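DNMT2 (Spodoptera frugiperda, PDB 4H0N) probably methylates a cytosine in the anticodon loop of tRNA(Asp), and also cytosine in DNA, with S-adenosyl-L-methionine as methyl donor. Local coordinates at residues Y143-L148 / D179-R184; W173-R178 / L328-E333. The protein carries 3 engineered substitutions. One frame throughout, in Å; residues are numbered along the deposited sequence.

Interaction 1 (Y143-L148 / D179-R184); sequences YQEFLL and DEIITR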
loop_
_atom_site.group_PDB
_atom_site.type_symbol
_atom_site.label_atom_id
_atom_site.label_comp_id
_atom_site.label_asym_id
_atom_site.label_seq_id
_atom_site.Cartn_x
_atom_site.Cartn_y
_atom_site.Cartn_z
ATOM N N TYR A 143 20.532 -1.088 9.297
ATOM C CA TYR A 143 19.315 -1.328 8.525
ATOM C C TYR A 143 19.159 -2.745 7.989
ATOM O O TYR A 143 20.110 -3.519 7.923
ATOM C CB TYR A 143 19.280 -0.360 7.346
ATOM C CG TYR A 143 20.436 -0.555 6.394
ATOM C CD1 TYR A 143 20.307 -1.361 5.274
ATOM C CD2 TYR A 143 21.666 0.053 6.626
ATOM C CE1 TYR A 143 21.364 -1.549 4.404
ATOM C CE2 TYR A 143 22.729 -0.127 5.759
ATOM C CZ TYR A 143 22.571 -0.929 4.650
ATOM O OH TYR A 143 23.617 -1.120 3.782
ATOM N N GLN A 144 17.935 -3.064 7.596
ATOM C CA GLN A 144 17.667 -4.239 6.795
ATOM C C GLN A 144 16.694 -3.882 5.668
ATOM O O GLN A 144 15.678 -3.221 5.900
ATOM C CB GLN A 144 17.083 -5.350 7.656
ATOM C CG GLN A 144 16.780 -6.609 6.879
ATOM C CD GLN A 144 18.028 -7.257 6.316
ATOM O OE1 GLN A 144 18.783 -7.910 7.041
ATOM N NE2 GLN A 144 18.253 -7.086 5.017
ATOM N N GLU A 145 17.019 -4.300 4.447
ATOM C CA GLU A 145 16.107 -4.149 3.319
ATOM C C GLU A 145 15.296 -5.420 3.098
ATOM O O GLU A 145 15.808 -6.527 3.244
ATOM C CB GLU A 145 16.878 -3.816 2.046
ATOM C CG GLU A 145 17.646 -2.518 2.105
ATOM C CD GLU A 145 18.270 -2.158 0.774
ATOM O OE1 GLU A 145 19.033 -2.984 0.230
ATOM O OE2 GLU A 145 17.988 -1.051 0.266
ATOM N N PHE A 146 14.027 -5.259 2.738
ATOM C CA PHE A 146 13.166 -6.401 2.456
ATOM C C PHE A 146 12.507 -6.270 1.089
ATOM O O PHE A 146 12.371 -5.174 0.552
ATOM C CB PHE A 146 12.052 -6.516 3.496
ATOM C CG PHE A 146 12.533 -6.675 4.912
ATOM C CD1 PHE A 146 12.823 -5.565 5.687
ATOM C CD2 PHE A 146 12.643 -7.931 5.486
ATOM C CE1 PHE A 146 13.240 -5.709 6.994
ATOM C CE2 PHE A 146 13.058 -8.080 6.792
ATOM C CZ PHE A 146 13.353 -6.970 7.546
ATOM N N LEU A 147 12.101 -7.405 0.536
ATOM C CA LEU A 147 11.181 -7.440 -0.592
ATOM C C LEU A 147 10.071 -8.425 -0.236
ATOM O O LEU A 147 10.200 -9.637 -0.437
ATOM C CB LEU A 147 11.890 -7.851 -1.884
ATOM C CG LEU A 147 12.595 -6.745 -2.675
ATOM C CD1 LEU A 147 13.356 -7.324 -3.859
ATOM C CD2 LEU A 147 11.602 -5.682 -3.147
ATOM N N LEU A 148 8.985 -7.891 0.309
ATOM C CA LEU A 148 7.922 -8.710 0.859
ATOM C C LEU A 148 6.623 -8.612 0.092
ATOM O O LEU A 148 6.253 -7.559 -0.436
ATOM C CB LEU A 148 7.656 -8.326 2.304
ATOM C CG LEU A 148 8.832 -8.546 3.239
ATOM C CD1 LEU A 148 8.443 -8.143 4.643
ATOM C CD2 LEU A 148 9.269 -9.999 3.197
ATOM N N ASP A 179 23.339 -7.795 4.619
ATOM C CA ASP A 179 23.323 -6.889 3.473
ATOM C C ASP A 179 22.413 -7.344 2.326
ATOM O O ASP A 179 21.846 -6.514 1.619
ATOM C CB ASP A 179 24.741 -6.633 2.955
ATOM C CG ASP A 179 25.544 -5.713 3.861
ATOM O OD1 ASP A 179 25.261 -5.667 5.077
ATOM O OD2 ASP A 179 26.468 -5.042 3.357
ATOM N N GLU A 180 22.287 -8.655 2.131
ATOM C CA GLU A 180 21.428 -9.184 1.069
ATOM C C GLU A 180 19.957 -9.018 1.449
ATOM O O GLU A 180 19.605 -9.051 2.632
ATOM C CB GLU A 180 21.749 -10.656 0.773
ATOM C CG GLU A 180 20.886 -11.322 -0.309
ATOM C CD GLU A 180 20.767 -12.830 -0.111
ATOM O OE1 GLU A 180 21.353 -13.349 0.864
ATOM O OE2 GLU A 180 20.084 -13.495 -0.922
ATOM N N ILE A 181 19.112 -8.829 0.437
ATOM C CA ILE A 181 17.692 -8.549 0.625
ATOM C C ILE A 181 16.902 -9.771 1.101
ATOM O O ILE A 181 17.035 -10.866 0.555
ATOM C CB ILE A 181 17.070 -7.991 -0.677
ATOM C CG1 ILE A 181 17.720 -6.651 -1.044
ATOM C CG2 ILE A 181 15.556 -7.864 -0.550
ATOM C CD1 ILE A 181 16.735 -5.532 -1.357
ATOM N N ILE A 182 16.077 -9.564 2.122
ATOM C CA ILE A 182 15.266 -10.624 2.706
ATOM C C ILE A 182 13.931 -10.769 1.982
ATOM O O ILE A 182 13.202 -9.796 1.809
ATOM C CB ILE A 182 15.002 -10.345 4.196
ATOM C CG1 ILE A 182 16.300 -10.449 4.996
ATOM C CG2 ILE A 182 13.973 -11.307 4.752
ATOM C CD1 ILE A 182 16.113 -10.268 6.488
ATOM N N THR A 183 13.613 -11.994 1.572
ATOM C CA THR A 183 12.402 -12.261 0.799
ATOM C C THR A 183 11.223 -12.686 1.668
ATOM O O THR A 183 10.076 -12.664 1.220
ATOM C CB THR A 183 12.644 -13.328 -0.284
ATOM O OG1 THR A 183 13.543 -14.326 0.215
ATOM C CG2 THR A 183 13.249 -12.694 -1.518
ATOM N N ARG A 184 11.504 -13.081 2.904
ATOM C CA ARG A 184 10.440 -13.393 3.850
ATOM C C ARG A 184 10.903 -13.299 5.300
ATOM O O ARG A 184 12.034 -13.650 5.623
ATOM C CB ARG A 184 9.822 -14.762 3.562
ATOM C CG ARG A 184 10.797 -15.915 3.519
ATOM C CD ARG A 184 10.016 -17.219 3.621
ATOM N NE ARG A 184 10.855 -18.411 3.726
ATOM C CZ ARG A 184 11.592 -18.712 4.792
ATOM N NH1 ARG A 184 11.616 -17.893 5.838
ATOM N NH2 ARG A 184 12.318 -19.824 4.809
#
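Ile182 lays its beta-branched side chain beside the ring of Phe146, CB 3.6 Å from CD2, the two side chains pointing the same way. With CG1 anti to its own carbonyl carbon (chi1 -67°), Ile182 sends CD1 on to Gln144, which it meets at about a right angle, 3.6 Å from CD. One branched residue thus packs against both an aromatic ring and the amide end of a glutamine. Beneath it the backbones form a single parallel bridge centred on Phe146: Ile182 N donates to Glu145 O (3.2 Å) and Ile182 O accepts from Leu147 N (2.9 Å), both nearly straight. Glu145 O accepts a second hydrogen bond, from Gln144 NE2, which arrives from the opposite face of the carbonyl plane at 3.1 Å and also reaches Glu180 O weakly. The bend at chi2 of Gln144 (65°) brings NE2 within reach of Glu145 O, while OE1 accepts from the backbone N of Arg178. A leucine in place of Gln144 would probably keep some packing on Ile182 but leave the Arg178 N-H and Glu180 O without these amide partners. On the other side of the bridge, Ile181 sets CG2 against Leu147 CG (3.8 Å), apolar surface against apolar surface; its CD1 lies beside both CB and OE1 of Glu145, whose carboxylate has its polar partners in Arg129, by a salt bridge, and Tyr162, by a hydrogen bond. Leu148 CD2 closes the far end over Thr183 O and Arg184 CA. Within this chain, strand 141-148 is the outermost strand at its end of the Rossmann-like sheet, so the loop 179-184 runs along its outer edge, while strand 161-168 pairs with the other edge and helices 127-138 and 321-332 supply further packing.

Interaction 2 (W173-R178 / L328-E333); sequences WPFKRR and LKILFE
In this Rossmann-like methyltransferase fold, the last turn of the C-terminal helix 321-332 is held by Trp173 and Phe175 through an indole hydrogen bond and a CH-pi contact. The packed part centres on Ile330. Its CG2 methyl sits over one face of the Phe175 ring, 3.9 Å from the centroid and 19° off the normal, a good place for a branched aliphatic group. Phe175 has CG anti to the backbone N (chi1 -175°), which carries the ring toward the helix, and its CB lies over one face of the Trp173 indole. Leu331, buried beside it, also packs on Tyr114 and Leu116 of the central sheet. The solvent side, at exposed Pro174 and Glu333, has contacts but no hydrogen bond between the segments. Pro174 lays CD 3.4 Å from Glu333 C, and the Glu333 carboxylate comes to the edge of the Phe175 ring with OE1 3.4 Å from CB. Tryptophan suits its place because a broad apolar ring brings one N-H to a carbonyl in the last turn of the helix. Glu333 N reaches Ile330 O from one face of its carbonyl plane; from the opposite face Trp173 NE1 donates to Ile330 O at 3.0 Å, with the oxygen in the indole plane.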
loop_
_atom_site.group_PDB
_atom_site.type_symbol
_atom_site.label_atom_id
_atom_site.label_comp_id
_atom_site.label_asym_id
_atom_site.label_seq_id
_atom_site.Cartn_x
_atom_site.Cartn_y
_atom_site.Cartn_z
ATOM N N TRP A 173 20.105 -3.895 19.010
ATOM C CA TRP A 173 19.195 -4.551 18.079
ATOM C C TRP A 173 19.497 -6.041 17.943
ATOM O O TRP A 173 20.453 -6.425 17.266
ATOM C CB TRP A 173 19.279 -3.890 16.709
ATOM C CG TRP A 173 18.062 -4.116 15.859
ATOM C CD1 TRP A 173 16.827 -4.524 16.282
ATOM C CD2 TRP A 173 17.961 -3.944 14.436
ATOM N NE1 TRP A 173 15.968 -4.614 15.210
ATOM C CE2 TRP A 173 16.640 -4.262 14.072
ATOM C CE3 TRP A 173 18.865 -3.552 13.443
ATOM C CZ2 TRP A 173 16.200 -4.201 12.753
ATOM C CZ3 TRP A 173 18.425 -3.489 12.134
ATOM C CH2 TRP A 173 17.105 -3.813 11.800
ATOM N N PRO A 174 18.669 -6.884 18.577
ATOM C CA PRO A 174 18.808 -8.344 18.582
ATOM C C PRO A 174 18.694 -8.946 17.187
ATOM O O PRO A 174 19.196 -10.039 16.951
ATOM C CB PRO A 174 17.621 -8.805 19.433
ATOM C CG PRO A 174 17.242 -7.615 20.246
ATOM C CD PRO A 174 17.515 -6.440 19.374
ATOM N N PHE A 175 18.043 -8.235 16.274
ATOM C CA PHE A 175 17.799 -8.760 14.934
ATOM C C PHE A 175 19.079 -9.046 14.154
ATOM O O PHE A 175 19.909 -8.160 13.977
ATOM C CB PHE A 175 16.917 -7.805 14.130
ATOM C CG PHE A 175 16.543 -8.339 12.784
ATOM C CD1 PHE A 175 15.627 -9.367 12.669
ATOM C CD2 PHE A 175 17.123 -7.833 11.635
ATOM C CE1 PHE A 175 15.284 -9.871 11.437
ATOM C CE2 PHE A 175 16.783 -8.339 10.395
ATOM C CZ PHE A 175 15.862 -9.356 10.297
ATOM N N LYS A 176 19.234 -10.280 13.678
ATOM C CA LYS A 176 20.404 -10.641 12.879
ATOM C C LYS A 176 20.303 -10.155 11.427
ATOM O O LYS A 176 19.964 -10.922 10.523
ATOM C CB LYS A 176 20.639 -12.149 12.902
ATOM C CG LYS A 176 22.024 -12.540 12.412
ATOM C CD LYS A 176 22.174 -14.051 12.286
ATOM C CE LYS A 176 23.641 -14.466 12.351
ATOM N NZ LYS A 176 24.498 -13.571 11.526
ATOM N N ARG A 177 20.615 -8.882 11.209
ATOM C CA ARG A 177 20.520 -8.293 9.879
ATOM C C ARG A 177 21.640 -8.750 8.940
ATOM O O ARG A 177 22.601 -9.396 9.365
ATOM C CB ARG A 177 20.460 -6.764 9.975
ATOM C CG ARG A 177 21.524 -6.124 10.862
ATOM C CD ARG A 177 22.765 -5.802 10.061
ATOM N NE ARG A 177 22.421 -5.084 8.837
ATOM C CZ ARG A 177 23.183 -5.039 7.747
ATOM N NH1 ARG A 177 24.351 -5.666 7.727
ATOM N NH2 ARG A 177 22.776 -4.357 6.681
ATOM N N ARG A 178 21.493 -8.415 7.661
ATOM C CA ARG A 178 22.431 -8.831 6.626
ATOM C C ARG A 178 22.276 -7.922 5.409
ATOM O O ARG A 178 21.204 -7.349 5.187
ATOM C CB ARG A 178 22.158 -10.284 6.242
ATOM C CG ARG A 178 20.710 -10.534 5.897
ATOM C CD ARG A 178 20.381 -12.016 5.862
ATOM N NE ARG A 178 19.147 -12.264 5.121
ATOM C CZ ARG A 178 19.089 -12.332 3.793
ATOM N NH1 ARG A 178 20.197 -12.182 3.075
ATOM N NH2 ARG A 178 17.934 -12.550 3.176
ATOM N N LEU A 328 7.421 -3.499 11.953
ATOM C CA LEU A 328 7.505 -2.659 13.148
ATOM C C LEU A 328 7.937 -3.467 14.369
ATOM O O LEU A 328 8.754 -2.998 15.161
ATOM C CB LEU A 328 6.178 -1.941 13.418
ATOM C CG LEU A 328 5.857 -0.731 12.536
ATOM C CD1 LEU A 328 4.432 -0.257 12.769
ATOM C CD2 LEU A 328 6.833 0.394 12.800
ATOM N N LYS A 329 7.399 -4.676 14.516
ATOM C CA LYS A 329 7.828 -5.570 15.595
ATOM C C LYS A 329 9.319 -5.868 15.490
ATOM O O LYS A 329 10.039 -5.837 16.488
ATOM C CB LYS A 329 7.039 -6.880 15.582
ATOM C CG LYS A 329 5.577 -6.713 15.932
ATOM C CD LYS A 329 4.813 -8.010 15.750
ATOM C CE LYS A 329 3.323 -7.742 15.700
ATOM N NZ LYS A 329 2.534 -8.924 16.134
ATOM N N ILE A 330 9.775 -6.149 14.277
ATOM C CA ILE A 330 11.176 -6.457 14.045
ATOM C C ILE A 330 12.061 -5.235 14.297
ATOM O O ILE A 330 13.081 -5.324 14.984
ATOM C CB ILE A 330 11.382 -6.992 12.617
ATOM C CG1 ILE A 330 10.821 -8.409 12.512
ATOM C CG2 ILE A 330 12.848 -6.976 12.233
ATOM C CD1 ILE A 330 10.855 -8.973 11.125
ATOM N N LEU A 331 11.646 -4.092 13.759
ATOM C CA LEU A 331 12.403 -2.852 13.882
ATOM C C LEU A 331 12.632 -2.427 15.336
ATOM O O LEU A 331 13.656 -1.821 15.659
ATOM C CB LEU A 331 11.696 -1.731 13.113
ATOM C CG LEU A 331 12.326 -0.330 13.147
ATOM C CD1 LEU A 331 13.777 -0.367 12.682
ATOM C CD2 LEU A 331 11.517 0.657 12.317
ATOM N N PHE A 332 11.689 -2.752 16.211
ATOM C CA PHE A 332 11.735 -2.276 17.589
ATOM C C PHE A 332 12.162 -3.339 18.599
ATOM O O PHE A 332 12.227 -3.071 19.800
ATOM C CB PHE A 332 10.387 -1.671 17.991
ATOM C CG PHE A 332 10.110 -0.340 17.349
ATOM C CD1 PHE A 332 10.221 0.833 18.082
ATOM C CD2 PHE A 332 9.759 -0.256 16.009
ATOM C CE1 PHE A 332 9.975 2.065 17.490
ATOM C CE2 PHE A 332 9.515 0.969 15.419
ATOM C CZ PHE A 332 9.620 2.130 16.158
ATOM N N GLU A 333 12.462 -4.541 18.123
ATOM C CA GLU A 333 12.884 -5.596 19.032
ATOM C C GLU A 333 14.319 -5.350 19.499
ATOM O O GLU A 333 14.555 -4.897 20.622
ATOM C CB GLU A 333 12.757 -6.971 18.374
ATOM C CG GLU A 333 13.919 -7.331 17.471
ATOM C CD GLU A 333 13.666 -8.595 16.665
ATOM O OE1 GLU A 333 14.652 -9.247 16.262
ATOM O OE2 GLU A 333 12.486 -8.934 16.429
#

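How the interactions relate
Coming from the N terminus, after the parallel strands of the sheet the chain lays down strand 141-148, turns back through strand 161-168 and enters the long loop that holds both 173-178 and 179-184. Interaction 1 closes a loop of 30 residues when 179-184 returns to 143-148; interaction 2 closes one of 149 when the C-terminal helix reaches 173-178. Their segments alternate, so the two closures cross, and the direct run from 173-178 into 179-184 couples them. Between the contacts, whose centres lie 12 Å apart, Arg177 NE probably bonds to Tyr143 O, and Gln144 CG packs on Phe175 CE2. Together they tie the sheet's edge strand, the loop beside it and the chain's last helix.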